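PDB 6BA9: iron aquisition yersiniabactin synthesis enzyme, YbtT from Escherichia coli, which acts as a low-specificity type II thioesterase that maintains production of the metallophore yersiniabactin, probably by hydrolysing thioester-bound groups on its non-ribosomal peptide and polyketide synthases. Local coordinates for residues H122-R127 / S174-S179; G92-F97 / S116-P121; D181-L186 / R210-H215; D198-W203 / G224-P229. The protein carries 1 engineered substitution. All blocks are in the same frame, centred on the assembly; numbering follows the deposited sequence.

Contact 1 of 4, residues H122-R127 / S174-S179; sequences HLHSER and SYHYDS
H124 and H176 lay their imidazoles over one another in an offset stack, the ring centroids 4.0 Å apart and the planes inclined by only 16°. The overlap is partial. The CE1–NE2 side of H124 lies over H176 near the rim, with H124 CE1 3.6 Å from H176 CG. The two NE2 atoms also come close, but their geometry is poor for a hydrogen bond, and the pair is held by ring packing. H176 has CG anti to its backbone N (chi1 178°), which sends the ring straight across to the other loop, edge first against the backbone around L123. There H176 NE2 gives a weak, bent bond to H122 O (3.1 Å, 134° at the hydrogen), while L123 O lies in the ring plane 3.3 Å from H176 CD2. One imidazole thus meets a partner over its face and two carbonyls along its edge. Next to it, H122 CA directs its hydrogen at Y177 O across 3.4 Å. The H122 imidazole itself turns away, its ND1 hydrogen-bonded to W212 NE1, and Y177 OH likewise finds its partner in E98. Largely helical chain, including helices 134-144 and 155-174, separates the two loops, which therefore meet at the base of an excursion following strand 112-116, the position at which alpha/beta-hydrolase thioesterases commonly carry their helical lid.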
loop_
_atom_site.group_PDB
_atom_site.type_symbol
_atom_site.label_atom_id
_atom_site.label_comp_id
_atom_site.label_asym_id
_atom_site.label_seq_id
_atom_site.Cartn_x
_atom_site.Cartn_y
_atom_site.Cartn_z
ATOM N N HIS A 122 -3.261 14.717 -5.187
ATOM C CA HIS A 122 -3.872 15.739 -6.031
ATOM C C HIS A 122 -3.846 15.372 -7.506
ATOM O O HIS A 122 -4.266 16.185 -8.347
ATOM C CB HIS A 122 -3.195 17.099 -5.814
ATOM C CG HIS A 122 -1.754 17.119 -6.199
ATOM N ND1 HIS A 122 -0.775 16.514 -5.439
ATOM C CD2 HIS A 122 -1.115 17.686 -7.252
ATOM C CE1 HIS A 122 0.401 16.702 -6.008
ATOM N NE2 HIS A 122 0.220 17.400 -7.119
ATOM N N LEU A 123 -3.372 14.181 -7.842
ATOM C CA LEU A 123 -3.306 13.693 -9.206
ATOM C C LEU A 123 -4.250 12.510 -9.397
ATOM O O LEU A 123 -4.863 12.012 -8.449
ATOM C CB LEU A 123 -1.872 13.290 -9.545
ATOM C CG LEU A 123 -0.786 14.356 -9.356
ATOM C CD1 LEU A 123 0.571 13.800 -9.660
ATOM C CD2 LEU A 123 -1.062 15.575 -10.237
ATOM N N HIS A 124 -4.381 12.083 -10.648
ATOM C CA HIS A 124 -5.068 10.846 -10.998
ATOM C C HIS A 124 -4.087 9.895 -11.668
ATOM O O HIS A 124 -3.133 10.318 -12.327
ATOM C CB HIS A 124 -6.227 11.114 -11.973
ATOM C CG HIS A 124 -7.236 12.099 -11.470
ATOM N ND1 HIS A 124 -8.337 11.728 -10.731
ATOM C CD2 HIS A 124 -7.331 13.440 -11.638
ATOM C CE1 HIS A 124 -9.054 12.803 -10.441
ATOM N NE2 HIS A 124 -8.468 13.853 -10.985
ATOM N N SER A 125 -4.346 8.597 -11.513
ATOM C CA SER A 125 -3.589 7.589 -12.242
ATOM C C SER A 125 -3.761 7.780 -13.744
ATOM O O SER A 125 -4.832 8.152 -14.226
ATOM C CB SER A 125 -4.090 6.195 -11.847
ATOM O OG SER A 125 -3.406 5.207 -12.585
ATOM N N GLU A 126 -2.700 7.508 -14.502
ATOM C CA GLU A 126 -2.852 7.607 -15.945
ATOM C C GLU A 126 -3.762 6.511 -16.496
ATOM O O GLU A 126 -4.501 6.758 -17.451
ATOM C CB GLU A 126 -1.485 7.680 -16.628
ATOM C CG GLU A 126 -0.832 9.057 -16.400
ATOM C CD GLU A 126 0.542 9.212 -17.032
ATOM O OE1 GLU A 126 1.564 9.071 -16.311
ATOM O OE2 GLU A 126 0.595 9.497 -18.250
ATOM N N ARG A 127 -3.794 5.338 -15.858
ATOM C CA ARG A 127 -4.697 4.257 -16.226
ATOM C C ARG A 127 -5.885 4.260 -15.277
ATOM O O ARG A 127 -5.703 4.322 -14.059
ATOM C CB ARG A 127 -3.980 2.912 -16.135
ATOM C CG ARG A 127 -4.768 1.750 -16.734
ATOM C CD ARG A 127 -4.274 0.415 -16.261
ATOM N NE ARG A 127 -2.880 0.126 -16.612
ATOM C CZ ARG A 127 -2.492 -0.439 -17.746
ATOM N NH1 ARG A 127 -3.381 -0.724 -18.697
ATOM N NH2 ARG A 127 -1.203 -0.708 -17.932
ATOM N N SER A 174 -11.393 7.039 -6.995
ATOM C CA SER A 174 -12.218 8.138 -6.504
ATOM C C SER A 174 -11.503 8.961 -5.448
ATOM O O SER A 174 -11.997 10.034 -5.081
ATOM C CB SER A 174 -13.550 7.617 -5.968
ATOM O OG SER A 174 -13.379 6.821 -4.813
ATOM N N TYR A 175 -10.354 8.488 -4.973
ATOM C CA TYR A 175 -9.539 9.185 -3.983
ATOM C C TYR A 175 -8.758 10.295 -4.672
ATOM O O TYR A 175 -7.901 10.028 -5.524
ATOM C CB TYR A 175 -8.594 8.182 -3.321
ATOM C CG TYR A 175 -7.613 8.794 -2.351
ATOM C CD1 TYR A 175 -6.301 9.036 -2.723
ATOM C CD2 TYR A 175 -7.994 9.154 -1.072
ATOM C CE1 TYR A 175 -5.402 9.585 -1.847
ATOM C CE2 TYR A 175 -7.093 9.699 -0.187
ATOM C CZ TYR A 175 -5.795 9.921 -0.588
ATOM O OH TYR A 175 -4.848 10.465 0.255
ATOM N N HIS A 176 -9.066 11.536 -4.311
ATOM C CA HIS A 176 -8.470 12.677 -4.980
ATOM C C HIS A 176 -8.825 13.926 -4.198
ATOM O O HIS A 176 -9.961 14.067 -3.729
ATOM C CB HIS A 176 -9.007 12.810 -6.409
ATOM C CG HIS A 176 -8.459 13.990 -7.142
ATOM N ND1 HIS A 176 -9.177 15.158 -7.309
ATOM C CD2 HIS A 176 -7.259 14.193 -7.729
ATOM C CE1 HIS A 176 -8.443 16.022 -7.987
ATOM N NE2 HIS A 176 -7.275 15.465 -8.253
ATOM N N TYR A 177 -7.854 14.821 -4.076
ATOM C CA TYR A 177 -8.053 16.132 -3.480
ATOM C C TYR A 177 -7.771 17.209 -4.520
ATOM O O TYR A 177 -6.921 17.043 -5.395
ATOM C CB TYR A 177 -7.098 16.360 -2.320
ATOM C CG TYR A 177 -7.312 15.474 -1.115
ATOM C CD1 TYR A 177 -8.292 15.762 -0.176
ATOM C CD2 TYR A 177 -6.504 14.364 -0.893
ATOM C CE1 TYR A 177 -8.464 14.958 0.944
ATOM C CE2 TYR A 177 -6.668 13.565 0.216
ATOM C CZ TYR A 177 -7.649 13.853 1.128
ATOM O OH TYR A 177 -7.808 13.052 2.251
ATOM N N ASP A 178 -8.470 18.342 -4.403
ATOM C CA ASP A 178 -8.276 19.383 -5.406
ATOM C C ASP A 178 -6.882 19.987 -5.331
ATOM O O ASP A 178 -6.325 20.368 -6.366
ATOM C CB ASP A 178 -9.332 20.474 -5.265
ATOM C CG ASP A 178 -10.679 20.050 -5.800
ATOM O OD1 ASP A 178 -10.730 19.076 -6.581
ATOM O OD2 ASP A 178 -11.688 20.698 -5.442
ATOM N N SER A 179 -6.298 20.076 -4.141
ATOM C CA SER A 179 -4.974 20.658 -4.005
ATOM C C SER A 179 -4.344 20.167 -2.708
ATOM O O SER A 179 -5.054 19.798 -1.766
ATOM C CB SER A 179 -5.046 22.193 -4.021
ATOM O OG SER A 179 -4.734 22.735 -2.761
HETATM O O HOH W 1 -5.989 18.334 -7.835
HETATM O O HOH W 2 -5.155 10.592 -6.051
#

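Contact 2 of 4, residues G92-F97 / S116-P121; sequences GAQVAF and SGCHAP
The first turns of helix 91-105 pass beside the irregular chain that leaves strand 112-116, approaching to 6.2 Å between A93 CA and S116 CA and standing slightly wider, at 7.6 Å, between Q94 CA and P121 CA. In an alpha/beta-hydrolase fold this is the helix that follows the nucleophile elbow, and the loop runs from the end of the neighbouring parallel strand. No direct hydrogen bond joins the two; the fit is one of side-chain packing. A93 CB meets C118 CB at 3.6 Å, both pointing across the interface, and C118 SG rests against the aliphatic part of Q94, 3.6 Å from its CG. Farther along, F97 has CG anti to its backbone N (chi1 172°) and reaches P121 obliquely, with CE2 4.1 Å from P121 CG; the edge-to-face neighbour W209 also packs on this phenyl ring. Q94 continues as an extended chain towards H119, its amide plane standing 86° from the imidazole plane. The oxygen of that buried amide is bonded to T172 in helix 155-174. Its nitrogen takes a different route to the loop: a water accepts from Q94 NE2 at 3.0 Å and donates to H119 O at 2.8 Å.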
loop_
_atom_site.group_PDB
_atom_site.type_symbol
_atom_site.label_atom_id
_atom_site.label_comp_id
_atom_site.label_asym_id
_atom_site.label_seq_id
_atom_site.Cartn_x
_atom_site.Cartn_y
_atom_site.Cartn_z
ATOM N N GLY A 92 -2.360 0.845 -1.818
ATOM C CA GLY A 92 -1.941 0.737 -0.435
ATOM C C GLY A 92 -1.186 1.953 0.053
ATOM O O GLY A 92 -1.221 2.257 1.243
ATOM N N ALA A 93 -0.493 2.660 -0.842
ATOM C CA ALA A 93 0.181 3.888 -0.421
ATOM C C ALA A 93 -0.822 4.946 0.020
ATOM O O ALA A 93 -0.556 5.710 0.950
ATOM C CB ALA A 93 1.054 4.428 -1.552
ATOM N N GLN A 94 -1.977 5.009 -0.639
ATOM C CA GLN A 94 -3.004 5.971 -0.268
ATOM C C GLN A 94 -3.542 5.656 1.115
ATOM O O GLN A 94 -3.714 6.548 1.946
ATOM C CB GLN A 94 -4.138 5.965 -1.289
ATOM C CG GLN A 94 -3.722 6.266 -2.726
ATOM C CD GLN A 94 -4.768 5.883 -3.731
ATOM O OE1 GLN A 94 -5.554 4.958 -3.508
ATOM N NE2 GLN A 94 -4.784 6.567 -4.860
ATOM N N VAL A 95 -3.806 4.375 1.381
ATOM C CA VAL A 95 -4.278 3.972 2.701
ATOM C C VAL A 95 -3.213 4.223 3.759
ATOM O O VAL A 95 -3.518 4.724 4.849
ATOM C CB VAL A 95 -4.764 2.513 2.711
ATOM C CG1 VAL A 95 -5.209 2.128 4.115
ATOM C CG2 VAL A 95 -5.921 2.315 1.732
ATOM N N ALA A 96 -1.957 3.890 3.463
ATOM C CA ALA A 96 -0.874 4.101 4.417
ATOM C C ALA A 96 -0.732 5.578 4.749
ATOM O O ALA A 96 -0.570 5.936 5.920
ATOM C CB ALA A 96 0.439 3.561 3.847
ATOM N N PHE A 97 -0.797 6.442 3.737
ATOM C CA PHE A 97 -0.738 7.882 3.955
ATOM C C PHE A 97 -1.874 8.360 4.852
ATOM O O PHE A 97 -1.643 9.070 5.846
ATOM C CB PHE A 97 -0.791 8.583 2.597
ATOM C CG PHE A 97 -0.936 10.077 2.678
ATOM C CD1 PHE A 97 0.066 10.855 3.216
ATOM C CD2 PHE A 97 -2.060 10.691 2.196
ATOM C CE1 PHE A 97 -0.070 12.250 3.255
ATOM C CE2 PHE A 97 -2.198 12.070 2.235
ATOM C CZ PHE A 97 -1.205 12.838 2.768
ATOM N N SER A 116 5.030 3.869 -2.068
ATOM C CA SER A 116 5.622 3.169 -3.198
ATOM C C SER A 116 4.659 3.119 -4.381
ATOM O O SER A 116 3.486 2.752 -4.231
ATOM C CB SER A 116 5.972 1.770 -2.712
ATOM O OG SER A 116 6.515 0.939 -3.721
ATOM N N GLY A 117 5.167 3.442 -5.577
ATOM C CA GLY A 117 4.443 3.162 -6.798
ATOM C C GLY A 117 3.030 3.700 -6.860
ATOM O O GLY A 117 2.112 2.975 -7.282
ATOM N N CYS A 118 2.847 4.972 -6.493
ATOM C CA CYS A 118 1.522 5.575 -6.436
ATOM C C CYS A 118 1.629 7.047 -6.784
ATOM O O CYS A 118 2.528 7.729 -6.299
ATOM C CB CYS A 118 0.966 5.442 -5.018
ATOM S SG CYS A 118 -0.765 5.915 -4.834
ATOM N N HIS A 119 0.697 7.523 -7.608
ATOM C CA HIS A 119 0.589 8.952 -7.859
ATOM C C HIS A 119 0.126 9.685 -6.599
ATOM O O HIS A 119 -0.538 9.127 -5.715
ATOM C CB HIS A 119 -0.412 9.216 -8.982
ATOM C CG HIS A 119 -1.780 8.726 -8.659
ATOM N ND1 HIS A 119 -2.132 7.397 -8.766
ATOM C CD2 HIS A 119 -2.865 9.368 -8.176
ATOM C CE1 HIS A 119 -3.381 7.248 -8.366
ATOM N NE2 HIS A 119 -3.856 8.428 -8.014
ATOM N N ALA A 120 0.455 10.970 -6.532
ATOM C CA ALA A 120 0.129 11.779 -5.369
ATOM C C ALA A 120 -1.374 12.084 -5.288
ATOM O O ALA A 120 -2.088 11.996 -6.299
ATOM C CB ALA A 120 0.903 13.078 -5.451
ATOM N N PRO A 121 -1.879 12.456 -4.096
ATOM C CA PRO A 121 -3.342 12.587 -3.921
ATOM C C PRO A 121 -4.005 13.740 -4.667
ATOM O O PRO A 121 -5.236 13.712 -4.782
ATOM C CB PRO A 121 -3.517 12.727 -2.403
ATOM C CG PRO A 121 -2.284 12.092 -1.824
ATOM C CD PRO A 121 -1.191 12.443 -2.793
HETATM O O HOH W 3 -3.202 9.062 -4.716
#

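Contact 3 of 4, residues D181-L186 / R210-H215; sequences DVCPPL and RQWLSH
L186 and its partners W212 and S214 are joined by two nearly straight backbone bonds that form a single parallel bridge centred on L186 and L213. L186 N donates to W212 O (3.0 Å, 164° at the hydrogen), and S214 N returns a bond to L186 O (2.9 Å, 170°), so both polar backbone atoms of L186 find partners on the other segment. Each acceptor also has water close by. One water lies 2.8 Å from W212 O and within bonding distance of P184 O, though it has more acceptors around it than protons to give. Another takes the N-H of H215 at 2.9 Å and lies near L186 O, carrying the polar contact one residue beyond the bridge. P185 has no N-H to offer, and its ring instead packs on S214, with CG 3.3 Å from S214 OG. C183 SG approaches the benzo edge of W212, 3.9 Å from CZ3 and near the ring plane, a sulfur-aromatic contact at the edge; the indole N-H is used by H122. On the L213 side, L186 CB touches CD2 of that leucine. The two segments lead into strands 190-195 and 216-222, adjacent and parallel in the sheet, and H215 goes on to pair with A190. Such a bridge before two neighbouring strands extends the parallel pairing of an alpha/beta-hydrolase sheet ahead of its regular start.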
loop_
_atom_site.group_PDB
_atom_site.type_symbol
_atom_site.label_atom_id
_atom_site.label_comp_id
_atom_site.label_asym_id
_atom_site.label_seq_id
_atom_site.Cartn_x
_atom_site.Cartn_y
_atom_site.Cartn_z
ATOM N N ASP A 181 -3.193 21.840 -0.378
ATOM C CA ASP A 181 -3.447 22.693 0.773
ATOM C C ASP A 181 -4.741 22.358 1.493
ATOM O O ASP A 181 -5.078 23.037 2.468
ATOM C CB ASP A 181 -3.397 24.174 0.383
ATOM C CG ASP A 181 -4.531 24.588 -0.522
ATOM O OD1 ASP A 181 -5.489 23.809 -0.718
ATOM O OD2 ASP A 181 -4.463 25.724 -1.042
ATOM N N VAL A 182 -5.458 21.322 1.052
ATOM C CA VAL A 182 -6.655 20.867 1.744
ATOM C C VAL A 182 -6.360 20.417 3.166
ATOM O O VAL A 182 -7.254 20.457 4.018
ATOM C CB VAL A 182 -7.374 19.769 0.919
ATOM C CG1 VAL A 182 -8.441 19.071 1.745
ATOM C CG2 VAL A 182 -8.005 20.380 -0.336
ATOM N N CYS A 183 -5.135 19.997 3.469
ATOM C CA CYS A 183 -4.793 19.733 4.860
ATOM C C CYS A 183 -3.315 19.997 5.081
ATOM O O CYS A 183 -2.552 20.164 4.122
ATOM C CB CYS A 183 -5.103 18.297 5.252
ATOM S SG CYS A 183 -4.093 17.137 4.320
ATOM N N PRO A 184 -2.881 20.006 6.342
ATOM C CA PRO A 184 -1.468 20.225 6.623
ATOM C C PRO A 184 -0.622 19.098 6.082
ATOM O O PRO A 184 -1.076 17.940 5.991
ATOM C CB PRO A 184 -1.417 20.263 8.160
ATOM C CG PRO A 184 -2.798 20.652 8.566
ATOM C CD PRO A 184 -3.687 19.992 7.575
ATOM N N PRO A 185 0.630 19.363 5.729
ATOM C CA PRO A 185 1.528 18.290 5.322
ATOM C C PRO A 185 1.829 17.387 6.503
ATOM O O PRO A 185 1.747 17.785 7.670
ATOM C CB PRO A 185 2.785 19.034 4.863
ATOM C CG PRO A 185 2.771 20.287 5.662
ATOM C CD PRO A 185 1.326 20.665 5.813
ATOM N N LEU A 186 2.164 16.151 6.195
ATOM C CA LEU A 186 2.529 15.204 7.229
ATOM C C LEU A 186 3.975 15.402 7.618
ATOM O O LEU A 186 4.826 15.675 6.764
ATOM C CB LEU A 186 2.336 13.779 6.715
ATOM C CG LEU A 186 0.897 13.326 6.492
ATOM C CD1 LEU A 186 0.862 11.800 6.358
ATOM C CD2 LEU A 186 -0.009 13.764 7.630
ATOM N N ARG A 210 5.816 15.058 -2.812
ATOM C CA ARG A 210 6.525 16.032 -1.999
ATOM C C ARG A 210 5.649 17.225 -1.652
ATOM O O ARG A 210 5.978 17.951 -0.710
ATOM C CB ARG A 210 7.824 16.465 -2.690
ATOM C CG ARG A 210 8.859 15.339 -2.805
ATOM C CD ARG A 210 10.206 15.802 -3.389
ATOM N NE ARG A 210 10.033 16.291 -4.749
ATOM C CZ ARG A 210 9.943 17.571 -5.104
ATOM N NH1 ARG A 210 10.050 18.519 -4.188
ATOM N NH2 ARG A 210 9.744 17.875 -6.378
ATOM N N GLN A 211 4.530 17.419 -2.344
ATOM C CA GLN A 211 3.594 18.480 -1.988
ATOM C C GLN A 211 2.922 18.217 -0.649
ATOM O O GLN A 211 2.418 19.156 -0.016
ATOM C CB GLN A 211 2.504 18.617 -3.054
ATOM C CG GLN A 211 2.982 18.996 -4.457
ATOM C CD GLN A 211 3.331 20.449 -4.561
ATOM O OE1 GLN A 211 2.846 21.265 -3.782
ATOM N NE2 GLN A 211 4.171 20.784 -5.522
ATOM N N TRP A 212 2.920 16.961 -0.195
ATOM C CA TRP A 212 2.124 16.515 0.947
ATOM C C TRP A 212 2.959 16.149 2.169
ATOM O O TRP A 212 2.392 15.808 3.218
ATOM C CB TRP A 212 1.309 15.281 0.511
ATOM C CG TRP A 212 0.317 15.560 -0.542
ATOM C CD1 TRP A 212 0.527 15.600 -1.888
ATOM C CD2 TRP A 212 -1.067 15.864 -0.347
ATOM N NE1 TRP A 212 -0.646 15.899 -2.542
ATOM C CE2 TRP A 212 -1.635 16.076 -1.613
ATOM C CE3 TRP A 212 -1.879 15.982 0.786
ATOM C CZ2 TRP A 212 -2.975 16.378 -1.781
ATOM C CZ3 TRP A 212 -3.202 16.284 0.612
ATOM C CH2 TRP A 212 -3.743 16.481 -0.659
ATOM N N LEU A 213 4.287 16.194 2.074
ATOM C CA LEU A 213 5.178 15.567 3.041
ATOM C C LEU A 213 6.298 16.536 3.388
ATOM O O LEU A 213 7.074 16.931 2.510
ATOM C CB LEU A 213 5.748 14.274 2.446
ATOM C CG LEU A 213 4.728 13.218 2.020
ATOM C CD1 LEU A 213 5.418 12.095 1.228
ATOM C CD2 LEU A 213 4.013 12.656 3.240
ATOM N N SER A 214 6.387 16.923 4.661
ATOM C CA SER A 214 7.400 17.899 5.088
ATOM C C SER A 214 8.808 17.333 5.193
ATOM O O SER A 214 9.788 18.097 5.090
ATOM C CB SER A 214 6.998 18.483 6.438
ATOM O OG SER A 214 5.782 19.178 6.279
ATOM N N HIS A 215 8.964 16.033 5.415
ATOM C CA HIS A 215 10.259 15.411 5.690
ATOM C C HIS A 215 10.329 14.167 4.821
ATOM O O HIS A 215 9.862 13.091 5.224
ATOM C CB HIS A 215 10.422 15.094 7.169
ATOM C CG HIS A 215 10.338 16.311 8.032
ATOM N ND1 HIS A 215 9.324 16.508 8.945
ATOM C CD2 HIS A 215 11.114 17.417 8.080
ATOM C CE1 HIS A 215 9.488 17.685 9.529
ATOM N NE2 HIS A 215 10.564 18.254 9.022
HETATM O O HOH W 4 -0.383 16.020 3.798
HETATM O O HOH W 5 6.946 14.038 5.801
#

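Contact 4 of 4, residues D198-W203 / G224-P229; sequences DREASW and GDHFYP
This is a polar contact between the loop after strand 190-195 and the loop leading from strand 216-222 into helix 228-231, the places where alpha/beta-hydrolases carry the acid and the histidine of their Ser-His-Asp triad. D198 and H226 are consistent with those roles, and H226 also packs against A90, the engineered alanine that replaces the presumed nucleophilic serine of the elbow. H226 ND1 is shared by both carboxylate oxygens, each met on its syn side. The bond to D198 OD2 is the straighter (3.0 Å, 163° at the hydrogen) and lies in the imidazole plane; that to D198 OD1 (2.9 Å, 131°) is tilted from it. The two planar groups are turned 55° apart. D198 OD1 is gripped again by E200 N at 2.8 Å, closing an Asx turn, and this donor arrives from the opposite face of the carboxylate to H226 ND1. Together the two donors probably help to hold the carboxylate in its rotation. E200 then folds over the histidine: bent at its second torsion, it sets CG above the ring face, 3.7 Å from the centroid, in a CH-pi contact, while its carboxylate goes on to a salt bridge with R127. A second Asx turn, D225 OD1 to F227 N, shapes the histidine loop, whose H226 O accepts from H89. A last tie is made by solvent: one water accepts from both R199 N, at 3.0 Å, and H226 N, at 3.1 Å.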
loop_
_atom_site.group_PDB
_atom_site.type_symbol
_atom_site.label_atom_id
_atom_site.label_comp_id
_atom_site.label_asym_id
_atom_site.label_seq_id
_atom_site.Cartn_x
_atom_site.Cartn_y
_atom_site.Cartn_z
ATOM N N ASP A 198 8.059 0.802 -14.101
ATOM C CA ASP A 198 6.693 0.671 -13.592
ATOM C C ASP A 198 5.769 1.473 -14.495
ATOM O O ASP A 198 5.758 2.712 -14.456
ATOM C CB ASP A 198 6.624 1.176 -12.149
ATOM C CG ASP A 198 5.240 1.046 -11.540
ATOM O OD1 ASP A 198 4.268 0.743 -12.261
ATOM O OD2 ASP A 198 5.116 1.217 -10.304
ATOM N N ARG A 199 4.987 0.773 -15.322
ATOM C CA ARG A 199 4.112 1.449 -16.272
ATOM C C ARG A 199 2.907 2.104 -15.613
ATOM O O ARG A 199 2.204 2.868 -16.282
ATOM C CB ARG A 199 3.642 0.459 -17.338
ATOM C CG ARG A 199 4.755 0.045 -18.275
ATOM C CD ARG A 199 4.271 -0.981 -19.293
ATOM N NE ARG A 199 3.677 -2.126 -18.625
ATOM C CZ ARG A 199 2.444 -2.588 -18.841
ATOM N NH1 ARG A 199 1.667 -2.055 -19.775
ATOM N NH2 ARG A 199 2.010 -3.610 -18.128
ATOM N N GLU A 200 2.660 1.845 -14.328
ATOM C CA GLU A 200 1.498 2.383 -13.641
ATOM C C GLU A 200 1.776 3.672 -12.883
ATOM O O GLU A 200 0.830 4.411 -12.591
ATOM C CB GLU A 200 0.937 1.352 -12.643
ATOM C CG GLU A 200 0.701 -0.036 -13.224
ATOM C CD GLU A 200 -0.073 -0.001 -14.514
ATOM O OE1 GLU A 200 -1.011 0.821 -14.648
ATOM O OE2 GLU A 200 0.278 -0.771 -15.428
ATOM N N ALA A 201 3.022 3.952 -12.526
ATOM C CA ALA A 201 3.333 5.140 -11.727
ATOM C C ALA A 201 4.719 5.632 -12.113
ATOM O O ALA A 201 5.740 5.054 -11.724
ATOM C CB ALA A 201 3.266 4.862 -10.233
ATOM N N SER A 202 4.739 6.713 -12.872
ATOM C CA SER A 202 5.987 7.293 -13.316
ATOM C C SER A 202 6.710 7.992 -12.169
ATOM O O SER A 202 6.143 8.315 -11.124
ATOM C CB SER A 202 5.710 8.322 -14.405
ATOM O OG SER A 202 5.032 9.439 -13.850
ATOM N N TRP A 203 7.987 8.282 -12.402
ATOM C CA TRP A 203 8.769 9.062 -11.450
ATOM C C TRP A 203 8.057 10.371 -11.116
ATOM O O TRP A 203 7.936 10.749 -9.945
ATOM C CB TRP A 203 10.164 9.326 -12.035
ATOM C CG TRP A 203 11.070 10.061 -11.088
ATOM C CD1 TRP A 203 12.018 9.513 -10.291
ATOM C CD2 TRP A 203 11.139 11.481 -10.876
ATOM N NE1 TRP A 203 12.656 10.494 -9.571
ATOM C CE2 TRP A 203 12.132 11.708 -9.913
ATOM C CE3 TRP A 203 10.450 12.575 -11.395
ATOM C CZ2 TRP A 203 12.453 12.994 -9.460
ATOM C CZ3 TRP A 203 10.779 13.846 -10.938
ATOM C CH2 TRP A 203 11.756 14.032 -9.989
ATOM N N GLY A 224 12.750 -2.486 -11.770
ATOM C CA GLY A 224 11.668 -3.447 -11.853
ATOM C C GLY A 224 10.435 -2.833 -12.483
ATOM O O GLY A 224 10.417 -1.663 -12.874
ATOM N N ASP A 225 9.397 -3.666 -12.595
ATOM C CA ASP A 225 8.103 -3.233 -13.100
ATOM C C ASP A 225 7.176 -2.942 -11.913
ATOM O O ASP A 225 7.625 -2.844 -10.770
ATOM C CB ASP A 225 7.542 -4.256 -14.099
ATOM C CG ASP A 225 7.199 -5.593 -13.476
ATOM O OD1 ASP A 225 7.089 -5.735 -12.243
ATOM O OD2 ASP A 225 7.016 -6.554 -14.259
ATOM N N HIS A 226 5.869 -2.824 -12.176
ATOM C CA HIS A 226 4.935 -2.404 -11.124
ATOM C C HIS A 226 4.949 -3.337 -9.918
ATOM O O HIS A 226 4.592 -2.921 -8.812
ATOM C CB HIS A 226 3.497 -2.308 -11.659
ATOM C CG HIS A 226 2.518 -1.710 -10.682
ATOM N ND1 HIS A 226 2.674 -0.450 -10.161
ATOM C CD2 HIS A 226 1.393 -2.215 -10.124
ATOM C CE1 HIS A 226 1.679 -0.194 -9.323
ATOM N NE2 HIS A 226 0.888 -1.251 -9.288
ATOM N N PHE A 227 5.343 -4.594 -10.086
ATOM C CA PHE A 227 5.342 -5.531 -8.975
ATOM C C PHE A 227 6.707 -5.663 -8.298
ATOM O O PHE A 227 6.957 -6.646 -7.594
ATOM C CB PHE A 227 4.734 -6.863 -9.416
ATOM C CG PHE A 227 3.276 -6.722 -9.777
ATOM C CD1 PHE A 227 2.316 -6.637 -8.786
ATOM C CD2 PHE A 227 2.888 -6.551 -11.093
ATOM C CE1 PHE A 227 0.980 -6.451 -9.102
ATOM C CE2 PHE A 227 1.558 -6.368 -11.415
ATOM C CZ PHE A 227 0.606 -6.321 -10.426
ATOM N N TYR A 228 7.552 -4.648 -8.429
ATOM C CA TYR A 228 8.867 -4.660 -7.792
ATOM C C TYR A 228 8.840 -4.952 -6.286
ATOM O O TYR A 228 9.800 -5.542 -5.788
ATOM C CB TYR A 228 9.683 -3.394 -8.118
ATOM C CG TYR A 228 9.135 -2.084 -7.567
ATOM C CD1 TYR A 228 9.326 -1.734 -6.238
ATOM C CD2 TYR A 228 8.463 -1.196 -8.387
ATOM C CE1 TYR A 228 8.821 -0.535 -5.731
ATOM C CE2 TYR A 228 7.961 0.008 -7.895
ATOM C CZ TYR A 228 8.145 0.321 -6.572
ATOM O OH TYR A 228 7.629 1.512 -6.125
ATOM N N PRO A 229 7.816 -4.584 -5.497
ATOM C CA PRO A 229 7.909 -4.919 -4.062
ATOM C C PRO A 229 8.011 -6.409 -3.804
ATOM O O PRO A 229 8.615 -6.830 -2.803
ATOM C CB PRO A 229 6.637 -4.313 -3.459
ATOM C CG PRO A 229 6.322 -3.167 -4.384
ATOM C CD PRO A 229 6.654 -3.713 -5.770
HETATM O O HOH W 6 4.794 -2.194 -14.963
#

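How the contacts relate
Contact 2 is the hub, its centre about 11 Å from that of contact 1 and about 13 Å from those of contacts 3 and 4. It precedes the others along the chain; contact 1 follows, while the segments of contacts 3 and 4 alternate, since both are built from the connections around strands 190-195 and 216-222. These two lie towards opposite ends of that strand pair, with centres about 24 Å apart and no direct touch. Several links run through contact 2: Y177 pairs with P121, F97 packs on L186, and S116 OG bonds to Y228 OH. Contact 1 also reaches contacts 3 and 4 directly, through H122–W212 and R127–E200. Probable catalytic loops, lid base and the entry to both strands are thus connected.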